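Annexin (Schistosoma mansoni, PDB 4MDU) binds acidic phospholipid membranes in a calcium-dependent manner, aggregates liposomes when calcium is present, and may contribute to the structural integrity of the worm's tegument. Local coordinates at residues T136-N140 with D141-A145; V107-P110 with Y111-K115. All blocks are in the same frame, centred on the assembly; numbering follows the deposited sequence.

In the fold
Both contacts are local ones at the starts of helices, and both fall within the second predicted annexin repeat, apart from Val107. Following the chain from the N terminus, interaction 2 comes first: the link after helix 96-106 turns at 107-110 into helix 109-122. The chain then runs through helix 128-136, and interaction 1 rounds the short turn that leads into helix 140-156. The two lie in series, neither nested nor crossing, and neither closes a long loop. They nevertheless meet in space, with centres about 12 Å apart: Leu138 CD2 lies 3.8 Å from Leu113 CD1, and Ala145 O reaches the ring of Pro110. The two helix starts are thereby packed against each other.

Interaction 1: T136-N140 with D141-A145; sequences TTLWN and DEMKA
Glu142 reaches back to Trp139 at the start of helix 140-156 and forms the reciprocal half of a capping box, in which the third helical residue accepts the N-H of the N-cap residue. Trp139 N donates to Glu142 OE1 at 2.9 Å, nearly straight (169°), and OE1 accepts with the lone pair that faces away from OE2. CG lies beside Glu142's own backbone N, and the extended chain beyond it carries OE1 back to the N-H of Trp139. His17 NE2 is a second partner of OE1, while OE2 pairs with Arg13 in a salt bridge and takes the N-H of Ser14, so this buried carboxylate is held by the N-terminal segment as well.

The N-cap indole has no acceptor to offer the helix N-H groups; its NE1 donates to Asp191 O. The Trp139 carbonyl begins the helical ladder instead, receiving Met143 N at 2.8 Å almost head-on, and Lys144 N follows onto Asn140 O at 3.1 Å. The amide of the buried Asn140 is engaged outside the turn, ND2 donating to Arg190 O. Alongside these bonds, the residues flanking the first turn close a hydrophobic staple: the side chains of Leu138 and Met143 cross at about a right angle, with Leu138 CD1 4.1 Å from Met143 SD.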
loop_
_atom_site.group_PDB
_atom_site.type_symbol
_atom_site.label_atom_id
_atom_site.label_comp_id
_atom_site.label_asym_id
_atom_site.label_seq_id
_atom_site.Cartn_x
_atom_site.Cartn_y
_atom_site.Cartn_z
ATOM N N THR B 136 -0.923 14.615 5.187
ATOM C CA THR B 136 0.483 14.999 5.274
ATOM C C THR B 136 0.693 16.474 4.939
ATOM O O THR B 136 1.490 17.154 5.587
ATOM C CB THR B 136 1.348 14.136 4.340
ATOM O OG1 THR B 136 1.472 12.826 4.904
ATOM C CG2 THR B 136 2.713 14.729 4.184
ATOM N N THR B 137 -0.042 16.971 3.946
ATOM C CA THR B 137 0.208 18.311 3.419
ATOM C C THR B 137 -0.601 19.436 4.076
ATOM O O THR B 137 -0.540 20.581 3.630
ATOM C CB THR B 137 -0.054 18.368 1.901
ATOM O OG1 THR B 137 -1.461 18.216 1.667
ATOM C CG2 THR B 137 0.695 17.252 1.194
ATOM N N LEU B 138 -1.345 19.135 5.134
ATOM C CA LEU B 138 -2.156 20.177 5.765
ATOM C C LEU B 138 -1.647 20.531 7.148
ATOM O O LEU B 138 -1.506 19.657 8.010
ATOM C CB LEU B 138 -3.626 19.751 5.864
ATOM C CG LEU B 138 -4.338 19.489 4.531
ATOM C CD1 LEU B 138 -5.680 18.807 4.767
ATOM C CD2 LEU B 138 -4.511 20.791 3.744
ATOM N N TRP B 139 -1.393 21.812 7.379
ATOM C CA TRP B 139 -1.115 22.231 8.747
ATOM C C TRP B 139 -2.415 22.581 9.484
ATOM O O TRP B 139 -3.512 22.481 8.921
ATOM C CB TRP B 139 -0.072 23.349 8.819
ATOM C CG TRP B 139 0.861 23.120 9.971
ATOM C CD1 TRP B 139 0.885 23.801 11.164
ATOM C CD2 TRP B 139 1.875 22.102 10.067
ATOM N NE1 TRP B 139 1.864 23.280 11.978
ATOM C CE2 TRP B 139 2.479 22.234 11.333
ATOM C CE3 TRP B 139 2.339 21.104 9.200
ATOM C CZ2 TRP B 139 3.527 21.412 11.751
ATOM C CZ3 TRP B 139 3.383 20.284 9.621
ATOM C CH2 TRP B 139 3.961 20.445 10.887
ATOM N N ASN B 140 -2.290 22.973 10.745
ATOM C CA ASN B 140 -3.442 23.058 11.636
ATOM C C ASN B 140 -4.663 23.800 11.091
ATOM O O ASN B 140 -5.778 23.262 11.078
ATOM C CB ASN B 140 -3.017 23.623 13.004
ATOM C CG ASN B 140 -2.108 22.673 13.762
ATOM O OD1 ASN B 140 -2.120 21.460 13.518
ATOM N ND2 ASN B 140 -1.301 23.218 14.680
ATOM N N ASP B 141 -4.458 25.040 10.674
ATOM C CA ASP B 141 -5.546 25.873 10.183
ATOM C C ASP B 141 -6.139 25.362 8.867
ATOM O O ASP B 141 -7.344 25.456 8.637
ATOM C CB ASP B 141 -5.060 27.306 10.032
ATOM C CG ASP B 141 -4.825 27.968 11.382
ATOM O OD1 ASP B 141 -5.539 27.595 12.322
ATOM O OD2 ASP B 141 -3.942 28.833 11.508
ATOM N N GLU B 142 -5.283 24.822 8.009
ATOM C CA GLU B 142 -5.731 24.262 6.741
ATOM C C GLU B 142 -6.596 23.052 7.018
ATOM O O GLU B 142 -7.658 22.891 6.422
ATOM C CB GLU B 142 -4.515 23.902 5.884
ATOM C CG GLU B 142 -3.695 25.154 5.569
ATOM C CD GLU B 142 -2.315 24.868 4.994
ATOM O OE1 GLU B 142 -1.708 23.840 5.361
ATOM O OE2 GLU B 142 -1.831 25.691 4.180
ATOM N N MET B 143 -6.146 22.231 7.963
ATOM C CA MET B 143 -6.839 21.003 8.315
ATOM C C MET B 143 -8.250 21.305 8.802
ATOM O O MET B 143 -9.211 20.613 8.418
ATOM C CB MET B 143 -6.042 20.239 9.386
ATOM C CG MET B 143 -6.661 18.928 9.804
ATOM S SD MET B 143 -6.467 17.614 8.582
ATOM C CE MET B 143 -8.069 16.854 8.711
ATOM N N LYS B 144 -8.370 22.345 9.637
ATOM C CA LYS B 144 -9.666 22.756 10.193
ATOM C C LYS B 144 -10.562 23.284 9.085
ATOM O O LYS B 144 -11.765 23.024 9.075
ATOM C CB LYS B 144 -9.508 23.823 11.302
ATOM C CG LYS B 144 -8.766 23.330 12.544
ATOM C CD LYS B 144 -8.528 24.455 13.550
ATOM C CE LYS B 144 -7.676 24.002 14.724
ATOM N NZ LYS B 144 -7.610 25.043 15.814
ATOM N N ALA B 145 -9.982 24.042 8.156
ATOM C CA ALA B 145 -10.741 24.491 6.987
ATOM C C ALA B 145 -11.231 23.307 6.153
ATOM O O ALA B 145 -12.338 23.338 5.612
ATOM C CB ALA B 145 -9.924 25.442 6.130
#

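Interaction 2: V107-P110 with Y111-K115; sequences VDTP and YMLAK
Val107 meets Tyr111 and Met112 through a single methyl, CG1. Swung to the side opposite its backbone N (chi1 155°), CG1 points into the first turn of helix 109-122, arriving at the rim of the tyrosine ring 3.5 Å from Tyr111 CD1 and close to the ring plane. The same methyl lies 3.9 Å from Met112 CB. The phenol's far end belongs to another partnership, with its OH bonded to Asp156 OD2.

Asp108 stands at the N-cap but caps with no side-chain bond; its carboxylate is engaged by Ser7, Asn68 and the N-H of Glu8. Its carbonyl serves the helix, accepting Met112 N at 3.0 Å in a nearly straight bond (173°). Thr109 follows, its own N-H taken by Asn68 OD1 and its carbonyl by Leu113 N at 2.9 Å. Its CG2 runs alongside the leucine, pointing the same way and 4.0 Å from Leu113 CD1. Pro110, with no N-H to give, forfeits no i to i-4 helical bond in this first turn; its carbonyl takes Ala114 N at 2.9 Å. A residue just before the N-cap packing against the fourth helical residue, as Val107 does with Met112, is the hydrophobic staple of a helix N terminus.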
loop_
_atom_site.group_PDB
_atom_site.type_symbol
_atom_site.label_atom_id
_atom_site.label_comp_id
_atom_site.label_asym_id
_atom_site.label_seq_id
_atom_site.Cartn_x
_atom_site.Cartn_y
_atom_site.Cartn_z
ATOM N N VAL B 107 -13.007 25.322 -7.571
ATOM C CA VAL B 107 -13.496 25.097 -6.227
ATOM C C VAL B 107 -12.419 25.474 -5.217
ATOM O O VAL B 107 -11.239 25.216 -5.445
ATOM C CB VAL B 107 -13.945 23.638 -6.064
ATOM C CG1 VAL B 107 -13.864 23.212 -4.625
ATOM C CG2 VAL B 107 -15.365 23.481 -6.612
ATOM N N ASP B 108 -12.825 26.110 -4.118
ATOM C CA ASP B 108 -11.896 26.512 -3.067
ATOM C C ASP B 108 -11.069 25.300 -2.650
ATOM O O ASP B 108 -11.611 24.197 -2.466
ATOM C CB ASP B 108 -12.676 27.079 -1.856
ATOM C CG ASP B 108 -11.781 27.797 -0.858
ATOM O OD1 ASP B 108 -10.668 28.238 -1.245
ATOM O OD2 ASP B 108 -12.202 27.925 0.320
ATOM N N THR B 109 -9.759 25.485 -2.516
ATOM C CA THR B 109 -8.875 24.360 -2.186
ATOM C C THR B 109 -9.420 23.428 -1.100
ATOM O O THR B 109 -9.463 22.220 -1.299
ATOM C CB THR B 109 -7.500 24.841 -1.743
ATOM O OG1 THR B 109 -6.944 25.669 -2.764
ATOM C CG2 THR B 109 -6.597 23.669 -1.474
ATOM N N PRO B 110 -9.818 23.984 0.064
ATOM C CA PRO B 110 -10.319 23.103 1.124
ATOM C C PRO B 110 -11.524 22.254 0.718
ATOM O O PRO B 110 -11.603 21.102 1.138
ATOM C CB PRO B 110 -10.683 24.075 2.269
ATOM C CG PRO B 110 -10.647 25.451 1.661
ATOM C CD PRO B 110 -9.677 25.380 0.521
ATOM N N TYR B 111 -12.448 22.788 -0.072
ATOM C CA TYR B 111 -13.590 21.969 -0.508
ATOM C C TYR B 111 -13.106 20.865 -1.454
ATOM O O TYR B 111 -13.509 19.684 -1.387
ATOM C CB TYR B 111 -14.621 22.840 -1.219
ATOM C CG TYR B 111 -15.926 22.129 -1.494
ATOM C CD1 TYR B 111 -16.157 21.486 -2.704
ATOM C CD2 TYR B 111 -16.932 22.100 -0.539
ATOM C CE1 TYR B 111 -17.355 20.838 -2.953
ATOM C CE2 TYR B 111 -18.127 21.448 -0.778
ATOM C CZ TYR B 111 -18.334 20.820 -1.986
ATOM O OH TYR B 111 -19.533 20.184 -2.210
ATOM N N MET B 112 -12.220 21.254 -2.348
ATOM C CA MET B 112 -11.656 20.280 -3.274
ATOM C C MET B 112 -10.999 19.130 -2.511
ATOM O O MET B 112 -11.215 17.961 -2.821
ATOM C CB MET B 112 -10.671 20.954 -4.229
ATOM C CG MET B 112 -10.206 20.037 -5.340
ATOM S SD MET B 112 -8.596 19.427 -4.894
ATOM C CE MET B 112 -7.674 20.762 -5.595
ATOM N N LEU B 113 -10.225 19.450 -1.482
ATOM C CA LEU B 113 -9.575 18.386 -0.733
ATOM C C LEU B 113 -10.621 17.567 0.010
ATOM O O LEU B 113 -10.534 16.332 0.078
ATOM C CB LEU B 113 -8.492 18.933 0.201
ATOM C CG LEU B 113 -7.320 19.561 -0.550
ATOM C CD1 LEU B 113 -6.330 20.146 0.447
ATOM C CD2 LEU B 113 -6.649 18.539 -1.469
ATOM N N ALA B 114 -11.630 18.234 0.554
ATOM C CA ALA B 114 -12.637 17.500 1.329
ATOM C C ALA B 114 -13.410 16.514 0.434
ATOM O O ALA B 114 -13.669 15.386 0.823
ATOM C CB ALA B 114 -13.590 18.459 2.086
ATOM N N LYS B 115 -13.756 16.931 -0.773
ATOM C CA LYS B 115 -14.440 16.020 -1.681
ATOM C C LYS B 115 -13.607 14.758 -1.963
ATOM O O LYS B 115 -14.118 13.642 -1.895
ATOM C CB LYS B 115 -14.821 16.731 -2.977
ATOM C CG LYS B 115 -16.326 16.747 -3.254
ATOM C CD LYS B 115 -16.634 17.364 -4.618
ATOM C CE LYS B 115 -18.122 17.385 -4.914
ATOM N NZ LYS B 115 -18.417 17.940 -6.271
#